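Local structure of vanadium-dependent haloperoxidase (Zobellia galactanivorans, 4CIT) at residues L337-T342 with Q357-P362; P362-G367 with Y425-E430. The protein probably oxidises iodide with hydrogen peroxide, as a vanadate-dependent haloperoxidase of a marine bacterium. All coordinates share one frame; numbering follows the deposited sequence.

How the contacts relate
Both contacts lie inside the PAP2 superfamily region, on the same side of the chain's centre and with their own centres about 10 Å apart. They come in series along the chain: contact 1 joins the start of helix 340-347 to the loop that follows that helix, and contact 2 carries on from P362, which the two share, to the start of helix 426-446. Direct bonds probably tie them together as well, from Y425 OH to I338 O and from the amide of E363 to L337 O. One loop, running up to helix 367-383, is thus tied to both helix starts, and it brings F361, S366 and G367 to the vanadate pocket alongside R339.

Contact 1 (L337-T342 with Q357-P362); sequences LIRPET and QTPPFP. With VO4 (vanadate ion), chain F.
The carbonyl oxygen F361 O is gripped side-on by two nitrogens of one guanidinium group, R339 NE at 2.9 Å and R339 NH2 at 3.0 Å. The oxygen lies within 4° of the guanidinium plane. NE approaches nearly in line with the C=O bond, whereas NH2 comes in from above the carbonyl plane. A vanadate oxygen, O4, lies at another edge of the same group and takes bonds from NH1 (3.0 Å) and NH2, while NH1 has a further acceptor in I423 O. P359 CD packs over one face, offset toward the rim, so edge bonds and packing together fix the rotation of the group. The arginine chain bends at its second torsion (chi2 -83°), and its CG and CD run past T358 CG2, with CD 3.5 Å from that methyl. A lysine in place of R339 would probably lose the flat two-nitrogen hold on F361 O and leave the vanadate oxygen with fewer donors. In the first turn of helix 340-347, E341 extends from the opposite direction to T358; T358 OG1 is modelled only 2.4 Å from E341 OE2, a hydrogen bond whose length is doubtful. Two waters bridge this pair: one accepts from E341 N and donates to T358 OG1, the other accepts from T358 N and donates to E341 OE2. The waters thus tie T358 to the first turn of the helix, next to P359 of the vanadate pocket. An arginine held by a backbone carbonyl while its outer nitrogens bind the oxyanion fits the vanadate site of PAP2-type haloperoxidases.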
loop_
_atom_site.group_PDB
_atom_site.type_symbol
_atom_site.label_atom_id
_atom_site.label_comp_id
_atom_site.label_asym_id
_atom_site.label_seq_id
_atom_site.Cartn_x
_atom_site.Cartn_y
_atom_site.Cartn_z
ATOM N N LEU A 337 0.630 17.018 -14.144
ATOM C CA LEU A 337 -0.556 17.877 -14.216
ATOM C C LEU A 337 -0.811 18.686 -12.991
ATOM O O LEU A 337 -0.808 18.186 -11.879
ATOM C CB LEU A 337 -1.757 17.002 -14.525
ATOM C CG LEU A 337 -3.046 17.755 -14.896
ATOM C CD1 LEU A 337 -2.945 18.567 -16.211
ATOM C CD2 LEU A 337 -4.221 16.740 -14.955
ATOM N N ILE A 338 -1.146 19.965 -13.220
ATOM C CA ILE A 338 -1.496 20.903 -12.173
ATOM C C ILE A 338 -2.719 20.483 -11.357
ATOM O O ILE A 338 -3.657 19.891 -11.900
ATOM C CB ILE A 338 -1.750 22.249 -12.911
ATOM C CG1 ILE A 338 -1.736 23.438 -11.955
ATOM C CG2 ILE A 338 -3.010 22.165 -13.769
ATOM C CD1 ILE A 338 -1.468 24.751 -12.765
ATOM N N ARG A 339 -2.693 20.741 -10.038
ATOM C CA ARG A 339 -3.748 20.449 -9.133
ATOM C C ARG A 339 -4.856 21.484 -9.204
ATOM O O ARG A 339 -4.627 22.640 -9.588
ATOM C CB ARG A 339 -3.194 20.357 -7.703
ATOM C CG ARG A 339 -2.310 19.177 -7.514
ATOM C CD ARG A 339 -3.160 17.927 -7.232
ATOM N NE ARG A 339 -2.289 16.793 -6.858
ATOM C CZ ARG A 339 -2.675 15.738 -6.168
ATOM N NH1 ARG A 339 -3.946 15.526 -5.853
ATOM N NH2 ARG A 339 -1.796 14.775 -5.912
ATOM N N PRO A 340 -6.113 21.067 -8.895
ATOM C CA PRO A 340 -7.268 21.907 -9.016
ATOM C C PRO A 340 -7.185 23.260 -8.263
ATOM O O PRO A 340 -7.563 24.302 -8.885
ATOM C CB PRO A 340 -8.394 21.042 -8.436
ATOM C CG PRO A 340 -7.992 19.668 -8.658
ATOM C CD PRO A 340 -6.480 19.698 -8.464
ATOM N N GLU A 341 -6.666 23.277 -7.030
ATOM C CA GLU A 341 -6.620 24.561 -6.306
ATOM C C GLU A 341 -5.793 25.613 -7.014
ATOM O O GLU A 341 -6.132 26.813 -6.949
ATOM C CB GLU A 341 -6.140 24.398 -4.859
ATOM C CG GLU A 341 -4.696 24.029 -4.663
ATOM C CD GLU A 341 -4.346 24.175 -3.167
ATOM O OE1 GLU A 341 -4.223 25.305 -2.616
ATOM O OE2 GLU A 341 -4.339 23.163 -2.484
ATOM N N THR A 342 -4.679 25.217 -7.605
ATOM C CA THR A 342 -3.769 26.124 -8.327
ATOM C C THR A 342 -4.508 26.844 -9.482
ATOM O O THR A 342 -4.472 28.080 -9.575
ATOM C CB THR A 342 -2.600 25.344 -8.871
ATOM O OG1 THR A 342 -2.075 24.488 -7.807
ATOM C CG2 THR A 342 -1.529 26.305 -9.381
ATOM N N GLN A 357 -6.226 19.334 2.287
ATOM C CA GLN A 357 -4.986 19.868 1.785
ATOM C C GLN A 357 -4.488 19.068 0.573
ATOM O O GLN A 357 -4.576 17.844 0.589
ATOM C CB GLN A 357 -3.946 19.796 2.890
ATOM C CG GLN A 357 -2.634 20.453 2.504
ATOM C CD GLN A 357 -1.637 20.570 3.692
ATOM O OE1 GLN A 357 -0.491 19.994 3.670
ATOM N NE2 GLN A 357 -2.063 21.350 4.717
ATOM N N THR A 358 -3.910 19.754 -0.417
ATOM C CA THR A 358 -3.469 19.085 -1.629
ATOM C C THR A 358 -2.144 18.419 -1.371
ATOM O O THR A 358 -1.279 19.054 -0.830
ATOM C CB THR A 358 -3.335 20.108 -2.794
ATOM O OG1 THR A 358 -4.621 20.780 -2.970
ATOM C CG2 THR A 358 -2.973 19.324 -4.056
ATOM N N PRO A 359 -2.017 17.122 -1.685
ATOM C CA PRO A 359 -0.761 16.469 -1.550
ATOM C C PRO A 359 0.302 16.930 -2.485
ATOM O O PRO A 359 0.033 17.352 -3.596
ATOM C CB PRO A 359 -1.109 15.018 -1.806
ATOM C CG PRO A 359 -2.584 14.905 -1.602
ATOM C CD PRO A 359 -3.051 16.199 -2.121
ATOM N N PRO A 360 1.586 16.817 -2.067
ATOM C CA PRO A 360 2.658 17.379 -2.838
ATOM C C PRO A 360 3.190 16.549 -3.972
ATOM O O PRO A 360 4.331 16.132 -3.957
ATOM C CB PRO A 360 3.763 17.590 -1.783
ATOM C CG PRO A 360 3.550 16.452 -0.834
ATOM C CD PRO A 360 2.039 16.236 -0.781
ATOM N N PHE A 361 2.384 16.340 -5.000
ATOM C CA PHE A 361 2.773 15.598 -6.157
ATOM C C PHE A 361 1.764 15.832 -7.263
ATOM O O PHE A 361 0.598 16.276 -6.946
ATOM C CB PHE A 361 3.037 14.103 -5.917
ATOM C CG PHE A 361 2.129 13.450 -4.946
ATOM C CD1 PHE A 361 0.906 12.969 -5.344
ATOM C CD2 PHE A 361 2.524 13.294 -3.644
ATOM C CE1 PHE A 361 0.076 12.305 -4.490
ATOM C CE2 PHE A 361 1.713 12.671 -2.741
ATOM C CZ PHE A 361 0.454 12.201 -3.144
ATOM N N PRO A 362 2.153 15.600 -8.529
ATOM C CA PRO A 362 1.250 15.861 -9.628
ATOM C C PRO A 362 -0.061 15.064 -9.565
ATOM O O PRO A 362 -0.200 14.061 -8.850
ATOM C CB PRO A 362 2.056 15.494 -10.863
ATOM C CG PRO A 362 3.445 15.742 -10.428
ATOM C CD PRO A 362 3.467 15.234 -9.052
HETATM O O4 VO4 F . -3.740 13.024 -4.254
HETATM O O HOH W 1 -6.457 20.927 -5.207
HETATM O O HOH W 2 -3.705 22.695 -0.051
#

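Contact 2 (P362-G367 with Y425-E430); sequences PEYTSG and YRAAIE. With VO4 (vanadate ion), chain D; VO4 (vanadate ion), chain E.
A cis peptide bond joins Y364 to T365, exactly where the loop comes against the first turn of helix 426-446. Just beyond it S366 N donates to A428 O at 3.2 Å; the N-H points almost straight at the oxygen (175°) but arrives from above the carbonyl plane. The Y364 ring has T365 CG2 over the centre of one face, and its CD1 lies 3.6 Å from A428 CA, while CE1 reaches A427 at the ring edge. Its hydroxyl is bonded to V223 O. The loop leads into the vanadate pocket, consistent with the oxyanion site of the PAP2 superfamily, to which the start of helix 367-383 contributes. E363 grips the start of helix 426-446: OE2 accepts from the N-cap amide Y425 N at 2.8 Å, met from above the carboxylate plane, and a water links OE1 to A428 N, weakly at the amide. With CG anti to its own backbone N (chi1 -164°) and a bend at chi2, the carboxylate comes to the rim of the Y425 ring, where OE1 lies in the ring plane, the two planes 68° apart. OE2 also bonds H424 ND1, making E363 a second-shell partner of a vanadate-pocket histidine. S366, the N-cap residue of helix 367-383, turns OG to vanadate oxygen O2 (2.6 Å), and this hydroxyl also caps S369 N. G367 N donates to vanadate oxygen O3 at 2.9 Å; R418, H368 and K332 are also hydrogen-bonded to the vanadate.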
loop_
_atom_site.group_PDB
_atom_site.type_symbol
_atom_site.label_atom_id
_atom_site.label_comp_id
_atom_site.label_asym_id
_atom_site.label_seq_id
_atom_site.Cartn_x
_atom_site.Cartn_y
_atom_site.Cartn_z
ATOM N N PRO A 362 2.153 15.600 -8.529
ATOM C CA PRO A 362 1.250 15.861 -9.628
ATOM C C PRO A 362 -0.061 15.064 -9.565
ATOM O O PRO A 362 -0.200 14.061 -8.850
ATOM C CB PRO A 362 2.056 15.494 -10.863
ATOM C CG PRO A 362 3.445 15.742 -10.428
ATOM C CD PRO A 362 3.467 15.234 -9.052
ATOM N N GLU A 363 -1.011 15.537 -10.314
ATOM C CA GLU A 363 -2.430 15.168 -10.194
ATOM C C GLU A 363 -2.880 13.832 -10.831
ATOM O O GLU A 363 -3.803 13.180 -10.276
ATOM C CB GLU A 363 -3.281 16.312 -10.668
ATOM C CG GLU A 363 -4.727 16.212 -10.258
ATOM C CD GLU A 363 -5.586 15.350 -11.096
ATOM O OE1 GLU A 363 -5.305 15.130 -12.309
ATOM O OE2 GLU A 363 -6.638 14.948 -10.546
ATOM N N TYR A 364 -2.298 13.400 -11.932
ATOM C CA TYR A 364 -2.972 12.384 -12.757
ATOM C C TYR A 364 -2.065 11.167 -12.913
ATOM O O TYR A 364 -0.957 11.339 -13.337
ATOM C CB TYR A 364 -3.258 12.971 -14.143
ATOM C CG TYR A 364 -4.006 12.079 -15.101
ATOM C CD1 TYR A 364 -5.358 11.974 -15.102
ATOM C CD2 TYR A 364 -3.295 11.288 -16.024
ATOM C CE1 TYR A 364 -6.025 11.167 -16.014
ATOM C CE2 TYR A 364 -3.924 10.493 -16.936
ATOM C CZ TYR A 364 -5.280 10.429 -16.931
ATOM O OH TYR A 364 -5.939 9.686 -17.859
ATOM N N THR A 365 -2.475 9.971 -12.637
ATOM C CA THR A 365 -3.777 9.568 -12.057
ATOM C C THR A 365 -3.695 9.595 -10.520
ATOM O O THR A 365 -2.612 9.825 -9.930
ATOM C CB THR A 365 -4.094 8.124 -12.509
ATOM O OG1 THR A 365 -2.886 7.348 -12.320
ATOM C CG2 THR A 365 -4.619 8.090 -13.932
ATOM N N SER A 366 -4.832 9.449 -9.835
ATOM C CA SER A 366 -4.942 9.494 -8.391
ATOM C C SER A 366 -4.411 8.217 -7.729
ATOM O O SER A 366 -4.847 7.125 -8.114
ATOM C CB SER A 366 -6.405 9.623 -7.998
ATOM O OG SER A 366 -6.630 9.221 -6.624
ATOM N N GLY A 367 -3.430 8.383 -6.822
ATOM C CA GLY A 367 -2.901 7.308 -6.069
ATOM C C GLY A 367 -3.923 6.508 -5.292
ATOM O O GLY A 367 -3.919 5.264 -5.305
ATOM N N TYR A 425 -9.296 15.878 -10.153
ATOM C CA TYR A 425 -10.370 15.955 -11.161
ATOM C C TYR A 425 -10.986 14.566 -11.411
ATOM O O TYR A 425 -10.364 13.513 -11.158
ATOM C CB TYR A 425 -9.807 16.458 -12.516
ATOM C CG TYR A 425 -8.907 17.690 -12.458
ATOM C CD1 TYR A 425 -9.394 18.933 -12.313
ATOM C CD2 TYR A 425 -7.551 17.539 -12.473
ATOM C CE1 TYR A 425 -8.541 20.073 -12.213
ATOM C CE2 TYR A 425 -6.685 18.629 -12.411
ATOM C CZ TYR A 425 -7.184 19.904 -12.251
ATOM O OH TYR A 425 -6.229 20.904 -12.168
ATOM N N ARG A 426 -12.145 14.541 -12.064
ATOM C CA ARG A 426 -12.796 13.299 -12.403
ATOM C C ARG A 426 -11.923 12.317 -13.137
ATOM O O ARG A 426 -11.965 11.081 -12.827
ATOM C CB ARG A 426 -14.138 13.573 -13.151
ATOM C CG ARG A 426 -14.891 12.314 -13.637
ATOM C CD ARG A 426 -16.128 12.772 -14.393
ATOM N NE ARG A 426 -17.096 13.308 -13.439
ATOM C CZ ARG A 426 -17.943 12.589 -12.703
ATOM N NH1 ARG A 426 -18.039 11.265 -12.868
ATOM N NH2 ARG A 426 -18.768 13.196 -11.826
ATOM N N ALA A 427 -11.217 12.773 -14.162
ATOM C CA ALA A 427 -10.401 11.832 -14.991
ATOM C C ALA A 427 -9.365 11.089 -14.180
ATOM O O ALA A 427 -9.190 9.849 -14.340
ATOM C CB ALA A 427 -9.771 12.519 -16.151
ATOM N N ALA A 428 -8.672 11.806 -13.266
ATOM C CA ALA A 428 -7.631 11.172 -12.440
ATOM C C ALA A 428 -8.214 10.084 -11.558
ATOM O O ALA A 428 -7.596 9.031 -11.363
ATOM C CB ALA A 428 -6.960 12.230 -11.568
ATOM N N ILE A 429 -9.467 10.246 -11.170
ATOM C CA ILE A 429 -10.148 9.310 -10.346
ATOM C C ILE A 429 -10.701 8.112 -11.121
ATOM O O ILE A 429 -10.385 6.955 -10.793
ATOM C CB ILE A 429 -11.322 10.011 -9.576
ATOM C CG1 ILE A 429 -10.773 11.111 -8.621
ATOM C CG2 ILE A 429 -12.204 8.999 -8.880
ATOM C CD1 ILE A 429 -11.851 12.030 -8.135
ATOM N N GLU A 430 -11.458 8.384 -12.187
ATOM C CA GLU A 430 -12.099 7.311 -12.990
ATOM C C GLU A 430 -11.077 6.500 -13.761
ATOM O O GLU A 430 -11.083 5.250 -13.706
ATOM C CB GLU A 430 -13.106 7.914 -13.911
ATOM C CG GLU A 430 -14.260 8.460 -13.063
ATOM C CD GLU A 430 -15.436 8.915 -13.920
ATOM O OE1 GLU A 430 -15.309 8.981 -15.118
ATOM O OE2 GLU A 430 -16.466 9.232 -13.361
HETATM O O2 VO4 D . -5.511 10.505 -4.639
HETATM O O3 VO4 E . -2.960 11.131 -6.152
HETATM O O HOH W 3 -7.393 14.530 -14.086
#